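Long-range contacts in exoribonuclease II, mitochondrial (Candida glabrata, PDB 6F3H), which degrades RNA from the 3' end as the exoribonuclease component of the mitochondrial RNA degradosome mtEXO: residues I414-I424 and Q548-A556; H484-F495 and T511-F522. The protein carries 1 engineered substitution. All blocks are in the same frame, centred on the assembly; numbering follows the deposited sequence.

Interaction 1 of 2, residues I414-I424 and Q548-A556; sequences IEELDGVRSRI and QLELLHTLA
I414 lies across Q548, L551, L552 and L555, which form the face that helix 543-567 turns toward the outermost strand of a beta sheet. Its CB rests 4.0 Å from L552 CD2. CG2 branches off toward the start of the helical segment and meets Q548 CB at 3.5 Å, the two side chains running past each other in opposite directions. The longer branch has CG1 anti to the backbone N (chi1 -179°) and continues extended to CD1, which ends among three leucines, L551, L552 and L555: L551 CG lies 3.6 Å and L555 CD1 3.8 Å from I414 CD1. A single polar bond accompanies this packing. Q548 NE2 donates to I414 O at 3.2 Å, with the oxygen nearly in the amide plane and the donor tilted 16° from the carbonyl plane, which would favour this rotation of the amide. Beside the hairpin turn, the extended chain of E416, down to its carboxylate, crosses L551 CD2 obliquely. Farther from the turn, on strand 421-429, I424 CD1 reaches L552 CD2 at 4.2 Å. The helix runs almost perpendicular to strand 414-416 (96°), in plain structural packing across the edge of beta hairpin 410-416/421-429 at the border of the RNB domain's mixed sheet. Beyond the contact, strand 421-429 continues the sheet through backbone bonds to strand 488-499, F611 of helix 603-625 packs on L552, and P396 and F398 border Q548.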
# COMPACT_ATOMS: atom_id res chain seq x y z
N ILE A 414 -28.57 -16.12 -5.74
CA ILE A 414 -29.70 -15.90 -4.85
C ILE A 414 -30.79 -16.93 -5.12
O ILE A 414 -31.00 -17.36 -6.27
CB ILE A 414 -30.27 -14.47 -4.96
CG1 ILE A 414 -31.43 -14.27 -4.00
CG2 ILE A 414 -30.72 -14.18 -6.34
CD1 ILE A 414 -31.88 -12.87 -3.92
N GLU A 415 -31.44 -17.35 -4.05
CA GLU A 415 -32.63 -18.17 -4.11
C GLU A 415 -33.74 -17.44 -3.39
O GLU A 415 -33.65 -17.21 -2.17
CB GLU A 415 -32.39 -19.51 -3.46
CG GLU A 415 -31.74 -20.45 -4.38
CD GLU A 415 -31.25 -21.64 -3.65
OE1 GLU A 415 -31.15 -21.54 -2.40
OE2 GLU A 415 -31.01 -22.68 -4.30
N GLU A 416 -34.79 -17.08 -4.13
CA GLU A 416 -35.94 -16.49 -3.47
C GLU A 416 -36.81 -17.63 -2.97
O GLU A 416 -37.39 -18.38 -3.75
CB GLU A 416 -36.69 -15.55 -4.41
CG GLU A 416 -37.45 -14.50 -3.62
CD GLU A 416 -38.22 -13.51 -4.48
OE1 GLU A 416 -38.23 -13.67 -5.73
OE2 GLU A 416 -38.79 -12.55 -3.91
N LEU A 417 -36.81 -17.79 -1.65
CA LEU A 417 -37.55 -18.80 -0.92
C LEU A 417 -39.00 -18.38 -0.69
O LEU A 417 -39.93 -19.13 -0.97
CB LEU A 417 -36.87 -19.05 0.42
CG LEU A 417 -35.41 -19.43 0.31
CD1 LEU A 417 -34.83 -19.75 1.68
CD2 LEU A 417 -35.29 -20.60 -0.65
N ASP A 418 -39.17 -17.17 -0.16
CA ASP A 418 -40.48 -16.60 0.12
C ASP A 418 -40.42 -15.14 -0.29
O ASP A 418 -39.36 -14.63 -0.68
CB ASP A 418 -40.86 -16.74 1.60
N GLY A 419 -41.56 -14.46 -0.23
CA GLY A 419 -41.54 -13.02 -0.36
C GLY A 419 -40.74 -12.35 0.73
O GLY A 419 -40.15 -11.28 0.52
N VAL A 420 -40.72 -12.95 1.92
CA VAL A 420 -40.04 -12.39 3.07
C VAL A 420 -38.55 -12.75 3.11
O VAL A 420 -37.74 -11.98 3.64
CB VAL A 420 -40.77 -12.87 4.33
CG1 VAL A 420 -40.88 -14.38 4.28
CG2 VAL A 420 -40.03 -12.41 5.60
N ARG A 421 -38.17 -13.91 2.58
CA ARG A 421 -36.86 -14.49 2.81
C ARG A 421 -36.15 -14.90 1.52
O ARG A 421 -36.75 -15.51 0.62
CB ARG A 421 -37.01 -15.69 3.71
CG ARG A 421 -35.79 -16.47 3.89
CD ARG A 421 -36.06 -17.51 4.92
NE ARG A 421 -36.44 -16.92 6.21
CZ ARG A 421 -35.69 -16.90 7.31
NH1 ARG A 421 -34.46 -17.40 7.32
NH2 ARG A 421 -36.17 -16.34 8.42
N SER A 422 -34.85 -14.58 1.44
CA SER A 422 -34.00 -14.96 0.32
C SER A 422 -32.75 -15.64 0.85
O SER A 422 -32.25 -15.30 1.93
CB SER A 422 -33.57 -13.75 -0.53
OG SER A 422 -34.58 -12.76 -0.61
N ARG A 423 -32.23 -16.60 0.10
CA ARG A 423 -30.98 -17.24 0.47
C ARG A 423 -29.90 -16.83 -0.51
O ARG A 423 -30.12 -16.81 -1.73
CB ARG A 423 -31.07 -18.76 0.49
CG ARG A 423 -29.69 -19.38 0.73
CD ARG A 423 -29.70 -20.89 0.81
NE ARG A 423 -30.81 -21.39 1.61
CZ ARG A 423 -31.67 -22.31 1.19
NH1 ARG A 423 -31.54 -22.83 -0.02
NH2 ARG A 423 -32.65 -22.72 1.98
N ILE A 424 -28.73 -16.52 0.03
CA ILE A 424 -27.63 -15.96 -0.73
C ILE A 424 -26.41 -16.85 -0.66
O ILE A 424 -26.07 -17.37 0.40
CB ILE A 424 -27.30 -14.56 -0.23
CG1 ILE A 424 -28.61 -13.83 -0.03
CG2 ILE A 424 -26.39 -13.92 -1.20
CD1 ILE A 424 -29.34 -13.54 -1.32
N GLN A 548 -33.41 -12.09 -10.53
CA GLN A 548 -32.54 -12.30 -9.38
C GLN A 548 -31.67 -11.07 -9.13
O GLN A 548 -31.42 -10.69 -7.98
CB GLN A 548 -31.67 -13.53 -9.60
CG GLN A 548 -32.40 -14.85 -9.57
CD GLN A 548 -31.62 -15.95 -10.26
OE1 GLN A 548 -31.44 -15.92 -11.48
NE2 GLN A 548 -31.11 -16.90 -9.48
N LEU A 549 -31.27 -10.40 -10.21
CA LEU A 549 -30.51 -9.17 -10.09
C LEU A 549 -31.32 -8.06 -9.42
O LEU A 549 -30.81 -7.37 -8.53
CB LEU A 549 -30.05 -8.73 -11.47
CG LEU A 549 -29.15 -9.75 -12.17
CD1 LEU A 549 -28.82 -9.27 -13.56
CD2 LEU A 549 -27.86 -9.90 -11.42
N GLU A 550 -32.56 -7.83 -9.87
CA GLU A 550 -33.33 -6.76 -9.24
C GLU A 550 -33.50 -7.05 -7.77
O GLU A 550 -33.44 -6.14 -6.93
CB GLU A 550 -34.68 -6.57 -9.91
CG GLU A 550 -34.60 -6.54 -11.41
CD GLU A 550 -35.95 -6.41 -12.07
OE1 GLU A 550 -36.97 -6.45 -11.33
OE2 GLU A 550 -35.99 -6.27 -13.31
N LEU A 551 -33.69 -8.31 -7.45
CA LEU A 551 -33.82 -8.69 -6.06
C LEU A 551 -32.53 -8.41 -5.32
O LEU A 551 -32.56 -7.85 -4.22
CB LEU A 551 -34.19 -10.16 -5.98
CG LEU A 551 -34.62 -10.61 -4.60
CD1 LEU A 551 -35.49 -9.57 -3.89
CD2 LEU A 551 -35.35 -11.91 -4.80
N LEU A 552 -31.40 -8.77 -5.92
CA LEU A 552 -30.11 -8.52 -5.28
C LEU A 552 -29.87 -7.03 -5.09
O LEU A 552 -29.39 -6.61 -4.03
CB LEU A 552 -28.98 -9.12 -6.10
CG LEU A 552 -28.81 -10.63 -5.99
CD1 LEU A 552 -27.81 -11.16 -6.99
CD2 LEU A 552 -28.37 -11.01 -4.57
N HIS A 553 -30.18 -6.23 -6.10
CA HIS A 553 -29.97 -4.80 -5.99
C HIS A 553 -30.83 -4.20 -4.89
O HIS A 553 -30.37 -3.35 -4.12
CB HIS A 553 -30.23 -4.13 -7.33
CG HIS A 553 -30.22 -2.64 -7.27
ND1 HIS A 553 -31.37 -1.89 -7.28
CD2 HIS A 553 -29.19 -1.76 -7.20
CE1 HIS A 553 -31.05 -0.61 -7.22
NE2 HIS A 553 -29.73 -0.50 -7.16
N THR A 554 -32.09 -4.62 -4.81
CA THR A 554 -32.95 -4.07 -3.77
C THR A 554 -32.50 -4.51 -2.38
O THR A 554 -32.67 -3.77 -1.40
CB THR A 554 -34.39 -4.48 -4.04
OG1 THR A 554 -34.39 -5.88 -4.31
CG2 THR A 554 -34.92 -3.75 -5.29
N LEU A 555 -31.87 -5.68 -2.28
CA LEU A 555 -31.34 -6.13 -1.00
C LEU A 555 -30.15 -5.30 -0.57
O LEU A 555 -30.05 -4.91 0.60
CB LEU A 555 -30.95 -7.60 -1.09
CG LEU A 555 -32.12 -8.58 -1.08
CD1 LEU A 555 -31.69 -9.96 -1.52
CD2 LEU A 555 -32.65 -8.62 0.33
N ALA A 556 -29.24 -5.00 -1.49
CA ALA A 556 -28.09 -4.19 -1.15
C ALA A 556 -28.51 -2.82 -0.64
O ALA A 556 -28.00 -2.35 0.37
CB ALA A 556 -27.16 -4.03 -2.35

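Interaction 2 of 2, residues H484-F495 and T511-F522; sequences HDRKTETISFSF and TFQVRLGIVSNF
F493 sets its CG anti to the carbonyl carbon (chi1 -54°), and V514 turns CG1 anti to the backbone N (chi1 -172°); these torsions bring the two side chains alongside each other, F493 CE2 being 3.7 Å from V514 CG1. On the same flank F512 CZ comes to the edge of the F493 ring, near its plane, 3.9 Å from CD2. I491 lies beside L516 and points the same way, its CG1 touching CD2 of L516 at 4.0 Å, while its CG2 reaches back toward V514. This face is largely apolar along I491, F493, V514 and L516, with E489 as its charged end, and is packed against by helices 603-625 and 703-716.

Strands 488-495 and 512-519 form an antiparallel hairpin. Four hydrogen-bonded pairs, T488 with V519, T490 with G517, S492 with R515 and S494 with Q513, join the backbones, the T488 N bond to V519 O being weak; S492 N to R515 O is the straightest bond, at 174° and 2.7 Å. Toward the open end, F522 places its ring edge against T488 CB, and the T488 hydroxyl turns back to R486 O, 2.7 Å from OG1. There D485 N bonds S520 O at 2.7 Å, and F522 N makes a weak bond to H484 ND1.

The face opposite F493 is chemically different. S492 OG bonds H427 ND1 and S494 OG bonds H425 ND1 on the neighbouring strand, and R515 makes a cation-pi contact with Y390. E489, on the I491 side, has salt bridges to R478 and R389. The hairpin therefore pairs a largely apolar, helix-facing side with a side whose buried serine hydroxyls are satisfied by histidines.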
# COMPACT_ATOMS: atom_id res chain seq x y z
N HIS A 484 -18.00 -20.57 -18.28
CA HIS A 484 -19.33 -21.16 -18.46
C HIS A 484 -19.26 -22.65 -18.70
O HIS A 484 -18.45 -23.12 -19.51
CB HIS A 484 -20.07 -20.47 -19.64
CG HIS A 484 -21.56 -20.75 -19.72
ND1 HIS A 484 -22.39 -20.77 -18.61
CD2 HIS A 484 -22.37 -20.95 -20.79
CE1 HIS A 484 -23.63 -21.00 -18.99
NE2 HIS A 484 -23.65 -21.11 -20.30
N ASP A 485 -20.16 -23.39 -18.04
CA ASP A 485 -20.20 -24.84 -18.15
C ASP A 485 -18.83 -25.43 -17.90
O ASP A 485 -18.32 -26.24 -18.67
CB ASP A 485 -20.71 -25.30 -19.52
CG ASP A 485 -22.10 -24.88 -19.77
OD1 ASP A 485 -22.95 -25.25 -18.92
OD2 ASP A 485 -22.32 -24.18 -20.79
N ARG A 486 -18.18 -24.98 -16.84
CA ARG A 486 -17.01 -25.71 -16.41
C ARG A 486 -17.18 -25.98 -14.94
O ARG A 486 -17.42 -25.04 -14.18
CB ARG A 486 -15.73 -24.99 -16.63
CG ARG A 486 -15.56 -24.54 -18.06
CD ARG A 486 -14.14 -24.66 -18.74
NE ARG A 486 -14.34 -24.90 -20.22
CZ ARG A 486 -14.39 -26.00 -21.01
NH1 ARG A 486 -14.10 -27.26 -20.65
NH2 ARG A 486 -14.73 -25.79 -22.28
N LYS A 487 -17.03 -27.24 -14.56
CA LYS A 487 -17.15 -27.58 -13.15
C LYS A 487 -16.01 -26.85 -12.44
O LYS A 487 -14.84 -26.95 -12.83
CB LYS A 487 -17.13 -29.10 -12.98
CG LYS A 487 -15.89 -29.68 -12.40
CD LYS A 487 -16.19 -30.97 -11.67
CE LYS A 487 -14.94 -31.48 -10.99
NZ LYS A 487 -15.25 -32.47 -9.92
N THR A 488 -16.38 -25.99 -11.50
CA THR A 488 -15.50 -24.96 -10.97
C THR A 488 -15.58 -24.94 -9.45
O THR A 488 -16.64 -24.64 -8.88
CB THR A 488 -15.88 -23.60 -11.55
OG1 THR A 488 -15.51 -23.56 -12.94
CG2 THR A 488 -15.19 -22.48 -10.80
N GLU A 489 -14.48 -25.29 -8.81
CA GLU A 489 -14.41 -25.38 -7.36
C GLU A 489 -14.47 -24.01 -6.73
O GLU A 489 -13.88 -23.05 -7.22
CB GLU A 489 -13.13 -26.09 -6.94
CG GLU A 489 -12.69 -27.17 -7.89
CD GLU A 489 -11.77 -28.18 -7.22
OE1 GLU A 489 -12.03 -28.50 -6.04
OE2 GLU A 489 -10.80 -28.64 -7.87
N THR A 490 -15.19 -23.92 -5.63
CA THR A 490 -15.33 -22.66 -4.94
C THR A 490 -15.17 -22.90 -3.47
O THR A 490 -15.14 -24.04 -3.00
CB THR A 490 -16.70 -22.01 -5.10
OG1 THR A 490 -17.59 -22.62 -4.16
CG2 THR A 490 -17.22 -22.22 -6.47
N ILE A 491 -15.14 -21.80 -2.75
CA ILE A 491 -15.48 -21.77 -1.35
C ILE A 491 -16.70 -20.89 -1.24
O ILE A 491 -16.65 -19.71 -1.60
CB ILE A 491 -14.34 -21.21 -0.49
CG1 ILE A 491 -13.09 -22.07 -0.64
CG2 ILE A 491 -14.76 -21.17 0.95
CD1 ILE A 491 -12.02 -21.78 0.44
N SER A 492 -17.79 -21.44 -0.73
CA SER A 492 -19.05 -20.75 -0.82
C SER A 492 -19.63 -20.48 0.56
O SER A 492 -19.62 -21.34 1.45
CB SER A 492 -20.01 -21.55 -1.69
OG SER A 492 -19.42 -21.82 -2.94
N PHE A 493 -20.13 -19.26 0.71
CA PHE A 493 -20.65 -18.77 1.97
C PHE A 493 -22.12 -18.51 1.76
O PHE A 493 -22.48 -17.70 0.91
CB PHE A 493 -19.95 -17.49 2.38
CG PHE A 493 -18.46 -17.63 2.44
CD1 PHE A 493 -17.71 -17.59 1.26
CD2 PHE A 493 -17.81 -17.82 3.65
CE1 PHE A 493 -16.33 -17.73 1.30
CE2 PHE A 493 -16.44 -17.96 3.68
CZ PHE A 493 -15.69 -17.91 2.51
N SER A 494 -22.95 -19.17 2.52
CA SER A 494 -24.38 -19.16 2.27
C SER A 494 -25.08 -18.69 3.53
O SER A 494 -24.63 -18.97 4.64
CB SER A 494 -24.86 -20.54 1.87
OG SER A 494 -23.99 -21.10 0.91
N PHE A 495 -26.16 -17.94 3.34
CA PHE A 495 -26.94 -17.43 4.45
C PHE A 495 -28.21 -16.80 3.92
O PHE A 495 -28.35 -16.55 2.72
CB PHE A 495 -26.17 -16.42 5.26
CG PHE A 495 -25.60 -15.37 4.41
CD1 PHE A 495 -24.35 -15.53 3.83
CD2 PHE A 495 -26.34 -14.24 4.12
CE1 PHE A 495 -23.81 -14.55 3.01
CE2 PHE A 495 -25.83 -13.27 3.30
CZ PHE A 495 -24.55 -13.42 2.74
N THR A 511 -28.26 -18.99 9.78
CA THR A 511 -28.20 -19.52 8.41
C THR A 511 -26.78 -19.68 7.91
O THR A 511 -26.51 -20.50 7.03
CB THR A 511 -28.91 -18.60 7.42
OG1 THR A 511 -30.14 -18.14 7.97
CG2 THR A 511 -29.18 -19.37 6.17
N PHE A 512 -25.88 -18.85 8.42
CA PHE A 512 -24.57 -18.70 7.80
C PHE A 512 -23.85 -20.03 7.74
O PHE A 512 -23.76 -20.76 8.73
CB PHE A 512 -23.73 -17.70 8.58
CG PHE A 512 -22.33 -17.54 8.05
CD1 PHE A 512 -22.07 -16.68 6.99
CD2 PHE A 512 -21.28 -18.26 8.59
CE1 PHE A 512 -20.77 -16.54 6.49
CE2 PHE A 512 -19.99 -18.12 8.09
CZ PHE A 512 -19.73 -17.26 7.04
N GLN A 513 -23.27 -20.30 6.59
CA GLN A 513 -22.66 -21.59 6.38
C GLN A 513 -21.48 -21.44 5.43
O GLN A 513 -21.53 -20.62 4.51
CB GLN A 513 -23.69 -22.55 5.81
CG GLN A 513 -23.34 -23.98 5.91
CD GLN A 513 -24.14 -24.77 4.94
OE1 GLN A 513 -23.77 -25.88 4.57
NE2 GLN A 513 -25.24 -24.19 4.47
N VAL A 514 -20.42 -22.21 5.67
CA VAL A 514 -19.26 -22.20 4.79
C VAL A 514 -19.09 -23.61 4.26
O VAL A 514 -19.10 -24.56 5.05
CB VAL A 514 -17.99 -21.72 5.53
CG1 VAL A 514 -16.82 -21.53 4.56
CG2 VAL A 514 -18.23 -20.45 6.32
N ARG A 515 -18.95 -23.74 2.94
CA ARG A 515 -18.81 -25.03 2.28
C ARG A 515 -17.86 -24.94 1.11
O ARG A 515 -17.78 -23.90 0.45
CB ARG A 515 -20.10 -25.58 1.70
CG ARG A 515 -21.10 -26.08 2.65
CD ARG A 515 -22.37 -26.42 1.89
NE ARG A 515 -23.33 -25.34 1.98
CZ ARG A 515 -24.39 -25.21 1.19
NH1 ARG A 515 -24.63 -26.10 0.25
NH2 ARG A 515 -25.20 -24.18 1.36
N LEU A 516 -17.19 -26.05 0.82
CA LEU A 516 -16.42 -26.19 -0.41
C LEU A 516 -17.39 -26.62 -1.49
O LEU A 516 -18.00 -27.68 -1.36
CB LEU A 516 -15.31 -27.23 -0.26
CG LEU A 516 -14.23 -27.08 0.82
CD1 LEU A 516 -13.18 -28.18 0.70
CD2 LEU A 516 -13.56 -25.70 0.85
N GLY A 517 -17.55 -25.81 -2.54
CA GLY A 517 -18.59 -26.10 -3.50
C GLY A 517 -18.16 -26.38 -4.93
O GLY A 517 -16.97 -26.54 -5.21
N ILE A 518 -19.15 -26.47 -5.83
CA ILE A 518 -18.93 -26.57 -7.27
C ILE A 518 -20.06 -25.80 -7.92
O ILE A 518 -21.19 -25.79 -7.44
CB ILE A 518 -18.90 -28.01 -7.82
CG1 ILE A 518 -17.84 -28.85 -7.15
CG2 ILE A 518 -18.64 -28.04 -9.33
CD1 ILE A 518 -17.98 -30.32 -7.45
N VAL A 519 -19.74 -25.15 -9.03
CA VAL A 519 -20.69 -24.36 -9.78
C VAL A 519 -20.30 -24.49 -11.23
O VAL A 519 -19.16 -24.83 -11.56
CB VAL A 519 -20.65 -22.88 -9.34
CG1 VAL A 519 -21.03 -22.72 -7.88
CG2 VAL A 519 -19.28 -22.34 -9.58
N SER A 520 -21.25 -24.26 -12.13
CA SER A 520 -20.83 -24.34 -13.52
C SER A 520 -21.68 -23.46 -14.42
O SER A 520 -21.36 -23.28 -15.60
CB SER A 520 -20.88 -25.78 -14.01
OG SER A 520 -21.96 -26.48 -13.41
N ASN A 521 -22.74 -22.88 -13.89
CA ASN A 521 -23.60 -22.05 -14.71
C ASN A 521 -23.26 -20.61 -14.40
O ASN A 521 -23.69 -20.07 -13.38
CB ASN A 521 -25.07 -22.35 -14.42
CG ASN A 521 -26.00 -21.54 -15.30
OD1 ASN A 521 -25.62 -21.06 -16.38
ND2 ASN A 521 -27.24 -21.37 -14.84
N PHE A 522 -22.52 -19.97 -15.30
CA PHE A 522 -22.04 -18.59 -15.14
C PHE A 522 -22.64 -17.68 -16.21
O PHE A 522 -22.11 -17.61 -17.33
CB PHE A 522 -20.52 -18.51 -15.24
CG PHE A 522 -19.76 -19.22 -14.16
CD1 PHE A 522 -19.84 -18.83 -12.83
CD2 PHE A 522 -18.90 -20.26 -14.51
CE1 PHE A 522 -19.10 -19.50 -11.86
CE2 PHE A 522 -18.17 -20.92 -13.56
CZ PHE A 522 -18.26 -20.53 -12.23

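Both contacts belong to the RNB domain and share one mixed sheet, in which strand 421-429 of interaction 1 lies next to strand 488-499 of interaction 2. Their centres are about 17 Å apart, yet they touch directly, with I424 N 2.7 Å from F495 O in a probable hydrogen bond. Along the chain the 484-495/511-522 hairpin is nested within the loop closed by 414-424 and 548-556, so helix 543-567 follows the sheet strands and returns to pack against the outermost strand 410-416. That strand begins with D410, which with D401 binds the magnesium ion, so the two contacts probably form part of the scaffold around the metal site, without touching it.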